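Side-chain contacts in acyl-CoA dehydrogenase (Bacillus anthracis, PDB 3OWA), which probably oxidises acyl-CoA thioesters to their 2,3-enoyl forms, passing the electrons to bound FAD: residues T550-A553 with M559-M562; I496-S501 with E544-E549; T176-N181 with A200-E205; I197-A200 with H206-A209. One frame throughout, in Å; residues are numbered along the deposited sequence.

Overall arrangement
The four contacts form two pairs in different parts of the subunit. Contacts 1 and 2 follow one another along helix 526-554 in the C-terminal helical region, with centres about 14 Å apart: contact 2 packs this helix on helix 490-520, and contact 1 on the next helix, 557-571. Contacts 3 and 4 belong to the beta-rich middle domain. They share A200 on strand 195-202, and their centres are about 8 Å apart. Contacts 2 and 4 are about 37 Å apart between centres. Of contacts 2, 3 and 4, contact 4 comes nearest a bound FAD: the side chain of Y199 is about 7 Å from it, those of D498 and A200 about 13 Å.

Contact 1. Residues T550-A553 with M559-M562; sequences TLIA and MLRM
T550 OG1 is hydrogen-bonded to both H546 O and N495 ND2, just ahead of L551 and I552, the two residues that receive L560. The contact belongs to a helical hairpin in the C-terminal region of the acyl-CoA dehydrogenase fold: helix 526-554 ends, a short turn follows, and helix 557-571 runs back in roughly the reverse direction. L560 carries one whole side of the meeting. With its CG anti to the backbone N (chi1 169°), the side chain reaches across to the first helix and leads with a single methyl, CD1. This methyl lies over the face of the peptide joining L551 to I552, 3.5 Å from L551 O and 3.8 Å from I552 N, so much of the contact is with backbone. Side chain to side chain, CD1 meets L551 CB at 4.1 Å. L551 also packs on M563, L564 and L567 farther along helix 557-571 and on L477 of helix 458-482. I552 lies partly exposed at the subunit boundary, where it packs on P575 of the second subunit and A553 on I579 of that subunit. Within the hairpin, I552 turns its CB away from helix 557-571, yet its CG1 still comes to 4.3 Å from L560 CD1.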
loop_
_atom_site.group_PDB
_atom_site.type_symbol
_atom_site.label_atom_id
_atom_site.label_comp_id
_atom_site.label_asym_id
_atom_site.label_seq_id
_atom_site.Cartn_x
_atom_site.Cartn_y
_atom_site.Cartn_z
ATOM N N THR A 550 -21.208 6.252 -8.947
ATOM C CA THR A 550 -21.829 7.566 -8.789
ATOM C C THR A 550 -23.258 7.620 -9.357
ATOM O O THR A 550 -24.129 8.214 -8.739
ATOM C CB THR A 550 -20.983 8.655 -9.394
ATOM O OG1 THR A 550 -19.670 8.586 -8.824
ATOM C CG2 THR A 550 -21.587 10.015 -9.079
ATOM N N LEU A 551 -23.490 7.009 -10.522
ATOM C CA LEU A 551 -24.850 6.990 -11.125
ATOM C C LEU A 551 -25.854 6.255 -10.235
ATOM O O LEU A 551 -26.965 6.719 -10.021
ATOM C CB LEU A 551 -24.839 6.402 -12.557
ATOM C CG LEU A 551 -24.183 7.255 -13.655
ATOM C CD1 LEU A 551 -24.078 6.516 -15.010
ATOM C CD2 LEU A 551 -24.933 8.560 -13.825
ATOM N N ILE A 552 -25.437 5.117 -9.697
ATOM C CA ILE A 552 -26.248 4.334 -8.791
ATOM C C ILE A 552 -26.559 5.064 -7.475
ATOM O O ILE A 552 -27.596 4.820 -6.861
ATOM C CB ILE A 552 -25.576 2.977 -8.485
ATOM C CG1 ILE A 552 -25.463 2.131 -9.763
ATOM C CG2 ILE A 552 -26.335 2.222 -7.410
ATOM C CD1 ILE A 552 -24.490 0.945 -9.617
ATOM N N ALA A 553 -25.651 5.929 -7.030
ATOM C CA ALA A 553 -25.863 6.661 -5.791
ATOM C C ALA A 553 -26.747 7.883 -6.031
ATOM O O ALA A 553 -27.286 8.471 -5.093
ATOM C CB ALA A 553 -24.531 7.100 -5.206
HETATM N N MSE A 559 -35.033 5.994 -14.789
HETATM C CA MSE A 559 -34.061 7.066 -14.987
HETATM C C MSE A 559 -32.609 6.585 -14.830
HETATM O O MSE A 559 -31.727 7.033 -15.573
HETATM C CB MSE A 559 -34.334 8.225 -14.011
HETATM C CG MSE A 559 -35.684 8.947 -14.192
HETATM SE SE MSE A 559 -35.803 10.011 -15.821
HETATM C CE MSE A 559 -34.581 11.456 -15.335
ATOM N N LEU A 560 -32.366 5.684 -13.868
ATOM C CA LEU A 560 -31.032 5.107 -13.665
ATOM C C LEU A 560 -30.649 4.161 -14.794
ATOM O O LEU A 560 -29.481 4.082 -15.164
ATOM C CB LEU A 560 -30.899 4.398 -12.307
ATOM C CG LEU A 560 -29.646 3.527 -12.050
ATOM C CD1 LEU A 560 -28.311 4.337 -12.126
ATOM C CD2 LEU A 560 -29.737 2.737 -10.731
ATOM N N ARG A 561 -31.621 3.440 -15.351
ATOM C CA ARG A 561 -31.291 2.532 -16.460
ATOM C C ARG A 561 -30.949 3.324 -17.728
ATOM O O ARG A 561 -30.062 2.931 -18.482
ATOM C CB ARG A 561 -32.377 1.472 -16.692
ATOM C CG ARG A 561 -32.099 0.164 -15.931
ATOM C CD ARG A 561 -33.293 -0.790 -15.936
ATOM N NE ARG A 561 -34.369 -0.310 -15.067
ATOM C CZ ARG A 561 -35.638 -0.139 -15.439
ATOM N NH1 ARG A 561 -36.028 -0.427 -16.677
ATOM N NH2 ARG A 561 -36.528 0.309 -14.561
HETATM N N MSE A 562 -31.622 4.456 -17.916
HETATM C CA MSE A 562 -31.291 5.418 -18.984
HETATM C C MSE A 562 -29.826 5.881 -18.907
HETATM O O MSE A 562 -29.057 5.712 -19.854
HETATM C CB MSE A 562 -32.186 6.651 -18.884
HETATM C CG MSE A 562 -32.688 7.167 -20.216
HETATM SE SE MSE A 562 -34.507 6.567 -20.606
HETATM C CE MSE A 562 -35.354 7.161 -18.962
#

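Contact 2. Residues I496-S501 with E544-E549; sequences IADIVS and EAHAKE
The side chain of D498 lies nearly perpendicular to that of H546, with its CB over one face of the imidazole. CB stands 3.8 Å from the ring centroid and 26° off the normal, a CH-pi contact displaced toward the rim, where H546 NE2 is the closest ring atom at 3.5 Å. The carboxylate is tilted 53° against the ring, and D498 OD2 comes within 3.6 Å of H546 CE1. Its other oxygen, OD1, turns to a salt bridge with R415 of helix 411-427. The ring also makes a weak hydrogen bond through ND1 to N495 OD1, one turn before I499 on the partner helix. These residues line the interface of two nearly antiparallel helices in the C-terminal helical bundle, the short segments approaching to 9.2 Å between axes at 156°. On the buried side of the interface I499 and H546 run alongside each other, pointing opposite ways, I499 CG1 lying 3.7 Å from H546 CB. With CG1 anti to the carbonyl carbon and CD1 extended beyond it, the I499 methyl reaches A547 CB at 4.2 Å. Beyond it, A547 also packs on I470 and V474 of helix 458-482 and on L567 of helix 557-571.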
loop_
_atom_site.group_PDB
_atom_site.type_symbol
_atom_site.label_atom_id
_atom_site.label_comp_id
_atom_site.label_asym_id
_atom_site.label_seq_id
_atom_site.Cartn_x
_atom_site.Cartn_y
_atom_site.Cartn_z
ATOM N N ILE A 496 -15.707 11.626 -8.644
ATOM C CA ILE A 496 -15.580 12.612 -9.692
ATOM C C ILE A 496 -14.115 13.028 -9.780
ATOM O O ILE A 496 -13.549 13.068 -10.866
ATOM C CB ILE A 496 -16.506 13.834 -9.420
ATOM C CG1 ILE A 496 -17.980 13.418 -9.575
ATOM C CG2 ILE A 496 -16.164 14.992 -10.340
ATOM C CD1 ILE A 496 -18.933 14.357 -8.932
ATOM N N ALA A 497 -13.513 13.305 -8.629
ATOM C CA ALA A 497 -12.088 13.647 -8.559
ATOM C C ALA A 497 -11.208 12.561 -9.142
ATOM O O ALA A 497 -10.248 12.872 -9.844
ATOM C CB ALA A 497 -11.678 13.967 -7.124
ATOM N N ASP A 498 -11.539 11.297 -8.882
ATOM C CA ASP A 498 -10.777 10.163 -9.431
ATOM C C ASP A 498 -10.964 10.045 -10.943
ATOM O O ASP A 498 -10.007 9.739 -11.668
ATOM C CB ASP A 498 -11.172 8.844 -8.740
ATOM C CG ASP A 498 -10.807 8.826 -7.232
ATOM O OD1 ASP A 498 -9.958 9.648 -6.792
ATOM O OD2 ASP A 498 -11.356 7.978 -6.474
ATOM N N ILE A 499 -12.190 10.295 -11.420
ATOM C CA ILE A 499 -12.403 10.357 -12.848
ATOM C C ILE A 499 -11.533 11.438 -13.511
ATOM O O ILE A 499 -10.875 11.189 -14.531
ATOM C CB ILE A 499 -13.912 10.551 -13.239
ATOM C CG1 ILE A 499 -14.697 9.300 -12.878
ATOM C CG2 ILE A 499 -14.021 10.857 -14.748
ATOM C CD1 ILE A 499 -16.212 9.447 -12.968
ATOM N N VAL A 500 -11.547 12.639 -12.941
ATOM C CA VAL A 500 -10.823 13.748 -13.540
ATOM C C VAL A 500 -9.318 13.433 -13.494
ATOM O O VAL A 500 -8.575 13.715 -14.459
ATOM C CB VAL A 500 -11.122 15.073 -12.784
ATOM C CG1 VAL A 500 -10.242 16.226 -13.316
ATOM C CG2 VAL A 500 -12.637 15.411 -12.862
ATOM N N SER A 501 -8.871 12.834 -12.391
ATOM C CA SER A 501 -7.456 12.538 -12.246
ATOM C C SER A 501 -7.022 11.505 -13.316
ATOM O O SER A 501 -6.032 11.699 -14.020
ATOM C CB SER A 501 -7.158 11.996 -10.864
ATOM O OG SER A 501 -5.778 11.694 -10.809
ATOM N N GLU A 544 -14.894 4.056 -15.686
ATOM C CA GLU A 544 -16.190 3.399 -15.855
ATOM C C GLU A 544 -16.771 2.940 -14.537
ATOM O O GLU A 544 -17.952 3.158 -14.278
ATOM C CB GLU A 544 -16.086 2.207 -16.809
ATOM C CG GLU A 544 -17.445 1.513 -17.046
ATOM C CD GLU A 544 -17.391 0.418 -18.114
ATOM O OE1 GLU A 544 -16.347 0.265 -18.791
ATOM O OE2 GLU A 544 -18.403 -0.308 -18.273
ATOM N N ALA A 545 -15.956 2.293 -13.706
ATOM C CA ALA A 545 -16.434 1.854 -12.382
ATOM C C ALA A 545 -16.788 3.013 -11.443
ATOM O O ALA A 545 -17.742 2.906 -10.671
ATOM C CB ALA A 545 -15.426 0.915 -11.707
ATOM N N HIS A 546 -15.992 4.090 -11.470
ATOM C CA HIS A 546 -16.299 5.281 -10.661
ATOM C C HIS A 546 -17.613 5.926 -11.099
ATOM O O HIS A 546 -18.372 6.403 -10.259
ATOM C CB HIS A 546 -15.178 6.325 -10.734
ATOM C CG HIS A 546 -13.948 5.930 -9.979
ATOM N ND1 HIS A 546 -13.996 5.464 -8.685
ATOM C CD2 HIS A 546 -12.639 5.933 -10.329
ATOM C CE1 HIS A 546 -12.769 5.193 -8.272
ATOM N NE2 HIS A 546 -11.926 5.469 -9.251
ATOM N N ALA A 547 -17.844 5.957 -12.412
ATOM C CA ALA A 547 -19.076 6.544 -12.948
ATOM C C ALA A 547 -20.295 5.726 -12.560
ATOM O O ALA A 547 -21.283 6.286 -12.114
ATOM C CB ALA A 547 -18.989 6.717 -14.475
ATOM N N LYS A 548 -20.216 4.406 -12.724
ATOM C CA LYS A 548 -21.297 3.499 -12.323
ATOM C C LYS A 548 -21.697 3.681 -10.868
ATOM O O LYS A 548 -22.885 3.799 -10.576
ATOM C CB LYS A 548 -20.912 2.023 -12.525
ATOM C CG LYS A 548 -20.981 1.553 -13.961
ATOM C CD LYS A 548 -20.911 0.022 -14.045
ATOM C CE LYS A 548 -20.557 -0.433 -15.475
ATOM N NZ LYS A 548 -20.897 -1.877 -15.721
ATOM N N GLU A 549 -20.710 3.684 -9.965
ATOM C CA GLU A 549 -20.975 3.872 -8.533
ATOM C C GLU A 549 -21.663 5.207 -8.264
ATOM O O GLU A 549 -22.595 5.289 -7.460
ATOM C CB GLU A 549 -19.687 3.773 -7.672
ATOM C CG GLU A 549 -19.998 3.870 -6.161
ATOM C CD GLU A 549 -18.764 3.743 -5.254
ATOM O OE1 GLU A 549 -17.921 4.659 -5.229
ATOM O OE2 GLU A 549 -18.646 2.727 -4.538
#

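Contact 3. Residues T176-N181 with A200-E205; sequences THYVLN and AKIDGE
Y178 meets I202, and L180 meets A200, across two strands of the beta-barrel middle domain that are not paired with each other. Strand 168-171 pairs with both 177-188 and 195-202, which leaves CA-CA separations of 7.5 Å (L180 to A200) and 8.4 Å (Y178 to I202) to be bridged by side chains. The link is apolar. Y178 offers its ring at CE1, which lies 3.9 Å from I202 CD1 and 4.0 Å from I202 CG1; the methyl comes in obliquely and also brushes the phenol oxygen. In I202, with CG1 anti to its carbonyl carbon (chi1 -67°) and the chain extended beyond it, CD1 is brought to CE1. The second pair is slighter, one leucine methyl, L180 CD2, against A200 CB at 4.2 Å. F210 sets its ring edge-to-face with Y178 and also touches A200 and I202; I254 packs on Y178 and I202; A243 and V245 pack on L180.

Backbone hydrogen bonds tie strand 177-188 to strands 168-171 and 243-246. Each segment also has a short polar bond of its own. I202 is itself the second residue of a type II turn from K201 to G204, closed by G204 N to K201 O at 2.9 Å; D203 and G204 both have positive phi. Just where the other strand begins, T176 OG1 and H177 ND1 are hydrogen-bonded at 2.7 Å.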
loop_
_atom_site.group_PDB
_atom_site.type_symbol
_atom_site.label_atom_id
_atom_site.label_comp_id
_atom_site.label_asym_id
_atom_site.label_seq_id
_atom_site.Cartn_x
_atom_site.Cartn_y
_atom_site.Cartn_z
ATOM N N THR A 176 6.065 48.233 18.348
ATOM C CA THR A 176 7.241 47.945 17.547
ATOM C C THR A 176 7.373 46.456 17.137
ATOM O O THR A 176 7.996 46.157 16.135
ATOM C CB THR A 176 8.521 48.393 18.275
ATOM O OG1 THR A 176 8.684 47.634 19.480
ATOM C CG2 THR A 176 8.470 49.918 18.610
ATOM N N HIS A 177 6.793 45.557 17.932
ATOM C CA HIS A 177 6.942 44.104 17.748
ATOM C C HIS A 177 5.624 43.405 17.995
ATOM O O HIS A 177 4.886 43.804 18.901
ATOM C CB HIS A 177 7.935 43.518 18.750
ATOM C CG HIS A 177 9.342 43.969 18.552
ATOM N ND1 HIS A 177 9.784 45.206 18.960
ATOM C CD2 HIS A 177 10.413 43.340 18.011
ATOM C CE1 HIS A 177 11.065 45.332 18.656
ATOM N NE2 HIS A 177 11.471 44.212 18.083
ATOM N N TYR A 178 5.357 42.362 17.205
ATOM C CA TYR A 178 4.305 41.399 17.524
ATOM C C TYR A 178 4.850 40.409 18.531
ATOM O O TYR A 178 6.001 39.989 18.408
ATOM C CB TYR A 178 3.827 40.657 16.260
ATOM C CG TYR A 178 2.952 41.543 15.411
ATOM C CD1 TYR A 178 1.615 41.732 15.739
ATOM C CD2 TYR A 178 3.475 42.195 14.270
ATOM C CE1 TYR A 178 0.793 42.555 14.954
ATOM C CE2 TYR A 178 2.660 43.023 13.464
ATOM C CZ TYR A 178 1.324 43.205 13.829
ATOM O OH TYR A 178 0.508 43.994 13.057
ATOM N N VAL A 179 4.023 40.082 19.516
ATOM C CA VAL A 179 4.314 39.112 20.574
ATOM C C VAL A 179 3.560 37.813 20.241
ATOM O O VAL A 179 2.316 37.766 20.258
ATOM C CB VAL A 179 3.915 39.660 21.989
ATOM C CG1 VAL A 179 4.180 38.637 23.069
ATOM C CG2 VAL A 179 4.687 40.963 22.334
ATOM N N LEU A 180 4.304 36.770 19.874
ATOM C CA LEU A 180 3.657 35.519 19.404
ATOM C C LEU A 180 3.647 34.426 20.477
ATOM O O LEU A 180 4.669 34.195 21.165
ATOM C CB LEU A 180 4.345 34.988 18.123
ATOM C CG LEU A 180 3.745 35.478 16.803
ATOM C CD1 LEU A 180 4.024 36.965 16.629
ATOM C CD2 LEU A 180 4.337 34.675 15.612
ATOM N N ASN A 181 2.509 33.757 20.620
ATOM C CA ASN A 181 2.393 32.640 21.551
ATOM C C ASN A 181 1.688 31.462 20.937
ATOM O O ASN A 181 0.572 31.602 20.420
ATOM C CB ASN A 181 1.639 33.062 22.820
ATOM C CG ASN A 181 2.478 33.904 23.725
ATOM O OD1 ASN A 181 2.354 35.151 23.745
ATOM N ND2 ASN A 181 3.327 33.250 24.521
ATOM N N ALA A 200 -0.110 33.008 12.390
ATOM C CA ALA A 200 -0.663 33.256 13.721
ATOM C C ALA A 200 -1.849 34.199 13.556
ATOM O O ALA A 200 -1.939 34.883 12.541
ATOM C CB ALA A 200 0.370 33.902 14.643
ATOM N N LYS A 201 -2.742 34.245 14.535
ATOM C CA LYS A 201 -3.884 35.154 14.451
ATOM C C LYS A 201 -3.652 36.406 15.289
ATOM O O LYS A 201 -3.569 36.321 16.509
ATOM C CB LYS A 201 -5.197 34.464 14.848
ATOM C CG LYS A 201 -5.596 33.368 13.890
ATOM C CD LYS A 201 -6.913 32.704 14.314
ATOM C CE LYS A 201 -7.306 31.646 13.279
ATOM N NZ LYS A 201 -8.650 31.047 13.621
ATOM N N ILE A 202 -3.528 37.556 14.613
ATOM C CA ILE A 202 -3.381 38.856 15.291
ATOM C C ILE A 202 -4.602 39.122 16.155
ATOM O O ILE A 202 -5.700 39.010 15.670
ATOM C CB ILE A 202 -3.105 39.992 14.294
ATOM C CG1 ILE A 202 -1.721 39.759 13.669
ATOM C CG2 ILE A 202 -3.190 41.378 15.007
ATOM C CD1 ILE A 202 -1.402 40.566 12.438
ATOM N N ASP A 203 -4.388 39.416 17.438
ATOM C CA ASP A 203 -5.454 39.521 18.449
ATOM C C ASP A 203 -6.346 38.290 18.512
ATOM O O ASP A 203 -7.480 38.361 18.970
ATOM C CB ASP A 203 -6.309 40.794 18.245
ATOM C CG ASP A 203 -5.475 42.067 18.273
ATOM O OD1 ASP A 203 -5.867 43.035 17.584
ATOM O OD2 ASP A 203 -4.420 42.101 18.960
ATOM N N GLY A 204 -5.821 37.158 18.050
ATOM C CA GLY A 204 -6.570 35.914 18.064
ATOM C C GLY A 204 -7.707 35.914 17.065
ATOM O O GLY A 204 -8.619 35.093 17.160
ATOM N N GLU A 205 -7.629 36.811 16.086
ATOM C CA GLU A 205 -8.720 37.025 15.151
ATOM C C GLU A 205 -8.267 36.932 13.690
ATOM O O GLU A 205 -8.873 36.211 12.914
ATOM C CB GLU A 205 -9.363 38.394 15.430
ATOM C CG GLU A 205 -10.790 38.536 14.940
ATOM C CD GLU A 205 -11.804 37.644 15.686
ATOM O OE1 GLU A 205 -11.481 37.093 16.773
ATOM O OE2 GLU A 205 -12.941 37.505 15.174
#

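Contact 4. Residues I197-A200 with H206-A209; sequences IVYA and HFSA
Strands 197-200 and 206-209 run antiparallel at 175°, with A200 and S208 as a hydrogen-bonded pair, A200 N to S208 O at 3.0 Å and S208 N to A200 O at 2.9 Å, and Y199 and A209 as the adjoining non-hydrogen-bonded pair. On the face carrying Y199 and A209, the alanine methyl CB lies over the tyrosine ring in a CH-pi contact, 4.2 Å from its centroid. F207 adds a second ring, its plane 18° from that of Y199 but strongly offset, so little of one ring lies over the other; they touch at Y199 CD1 and F207 CE2, 3.5 Å apart. F207 reaches this place because its CG is anti to the backbone N (chi1 -178°). On the face carrying A200 and S208, S208 OG turns back to H206 O at 2.8 Å, approaching from above the carbonyl plane, and also bonds to G255 N. Y199 OH is hydrogen-bonded to Y151 OH. The hairpin 195-202/206-213 thus sits within the curled middle-domain sheet: strand 149-152 flanks the first strand, short strand 250-251 flanks the second, and I260 of helix 257-293 covers both Y199 and A209.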
loop_
_atom_site.group_PDB
_atom_site.type_symbol
_atom_site.label_atom_id
_atom_site.label_comp_id
_atom_site.label_asym_id
_atom_site.label_seq_id
_atom_site.Cartn_x
_atom_site.Cartn_y
_atom_site.Cartn_z
ATOM N N ILE A 197 8.606 30.824 8.389
ATOM C CA ILE A 197 7.396 31.521 7.962
ATOM C C ILE A 197 6.305 31.001 8.877
ATOM O O ILE A 197 5.927 29.864 8.761
ATOM C CB ILE A 197 7.019 31.189 6.511
ATOM C CG1 ILE A 197 8.218 31.466 5.564
ATOM C CG2 ILE A 197 5.699 31.987 6.083
ATOM C CD1 ILE A 197 8.776 32.907 5.568
ATOM N N VAL A 198 5.870 31.814 9.824
ATOM C CA VAL A 198 4.932 31.359 10.853
ATOM C C VAL A 198 3.542 31.998 10.670
ATOM O O VAL A 198 3.426 33.196 10.472
ATOM C CB VAL A 198 5.447 31.787 12.231
ATOM C CG1 VAL A 198 4.455 31.399 13.319
ATOM C CG2 VAL A 198 6.887 31.210 12.497
ATOM N N TYR A 199 2.476 31.221 10.802
ATOM C CA TYR A 199 1.134 31.783 10.704
ATOM C C TYR A 199 0.553 31.878 12.084
ATOM O O TYR A 199 0.706 30.936 12.873
ATOM C CB TYR A 199 0.264 30.826 9.899
ATOM C CG TYR A 199 0.569 30.826 8.433
ATOM C CD1 TYR A 199 -0.151 31.657 7.552
ATOM C CD2 TYR A 199 1.534 29.974 7.901
ATOM C CE1 TYR A 199 0.098 31.632 6.173
ATOM C CE2 TYR A 199 1.787 29.956 6.523
ATOM C CZ TYR A 199 1.076 30.768 5.672
ATOM O OH TYR A 199 1.347 30.688 4.300
ATOM N N ALA A 200 -0.110 33.008 12.390
ATOM C CA ALA A 200 -0.663 33.256 13.721
ATOM C C ALA A 200 -1.849 34.199 13.556
ATOM O O ALA A 200 -1.939 34.883 12.541
ATOM C CB ALA A 200 0.370 33.902 14.643
ATOM N N HIS A 206 -7.182 37.622 13.345
ATOM C CA HIS A 206 -6.813 37.862 11.960
ATOM C C HIS A 206 -5.600 37.008 11.543
ATOM O O HIS A 206 -4.440 37.306 11.908
ATOM C CB HIS A 206 -6.510 39.347 11.735
ATOM C CG HIS A 206 -7.642 40.266 12.086
ATOM N ND1 HIS A 206 -7.478 41.358 12.911
ATOM C CD2 HIS A 206 -8.947 40.264 11.725
ATOM C CE1 HIS A 206 -8.633 41.991 13.041
ATOM N NE2 HIS A 206 -9.544 41.340 12.344
ATOM N N PHE A 207 -5.900 35.980 10.747
ATOM C CA PHE A 207 -4.949 34.952 10.349
ATOM C C PHE A 207 -3.911 35.585 9.432
ATOM O O PHE A 207 -4.255 36.106 8.359
ATOM C CB PHE A 207 -5.714 33.845 9.636
ATOM C CG PHE A 207 -4.865 32.679 9.204
ATOM C CD1 PHE A 207 -4.572 31.659 10.104
ATOM C CD2 PHE A 207 -4.381 32.597 7.887
ATOM C CE1 PHE A 207 -3.793 30.549 9.705
ATOM C CE2 PHE A 207 -3.607 31.504 7.473
ATOM C CZ PHE A 207 -3.313 30.480 8.380
ATOM N N SER A 208 -2.648 35.560 9.863
ATOM C CA SER A 208 -1.586 36.345 9.209
ATOM C C SER A 208 -0.237 35.599 9.177
ATOM O O SER A 208 -0.024 34.744 9.983
ATOM C CB SER A 208 -1.393 37.690 9.966
ATOM O OG SER A 208 -2.611 38.415 10.061
ATOM N N ALA A 209 0.651 35.929 8.242
ATOM C CA ALA A 209 1.950 35.267 8.167
ATOM C C ALA A 209 3.042 36.198 8.652
ATOM O O ALA A 209 2.921 37.418 8.492
ATOM C CB ALA A 209 2.225 34.795 6.736
#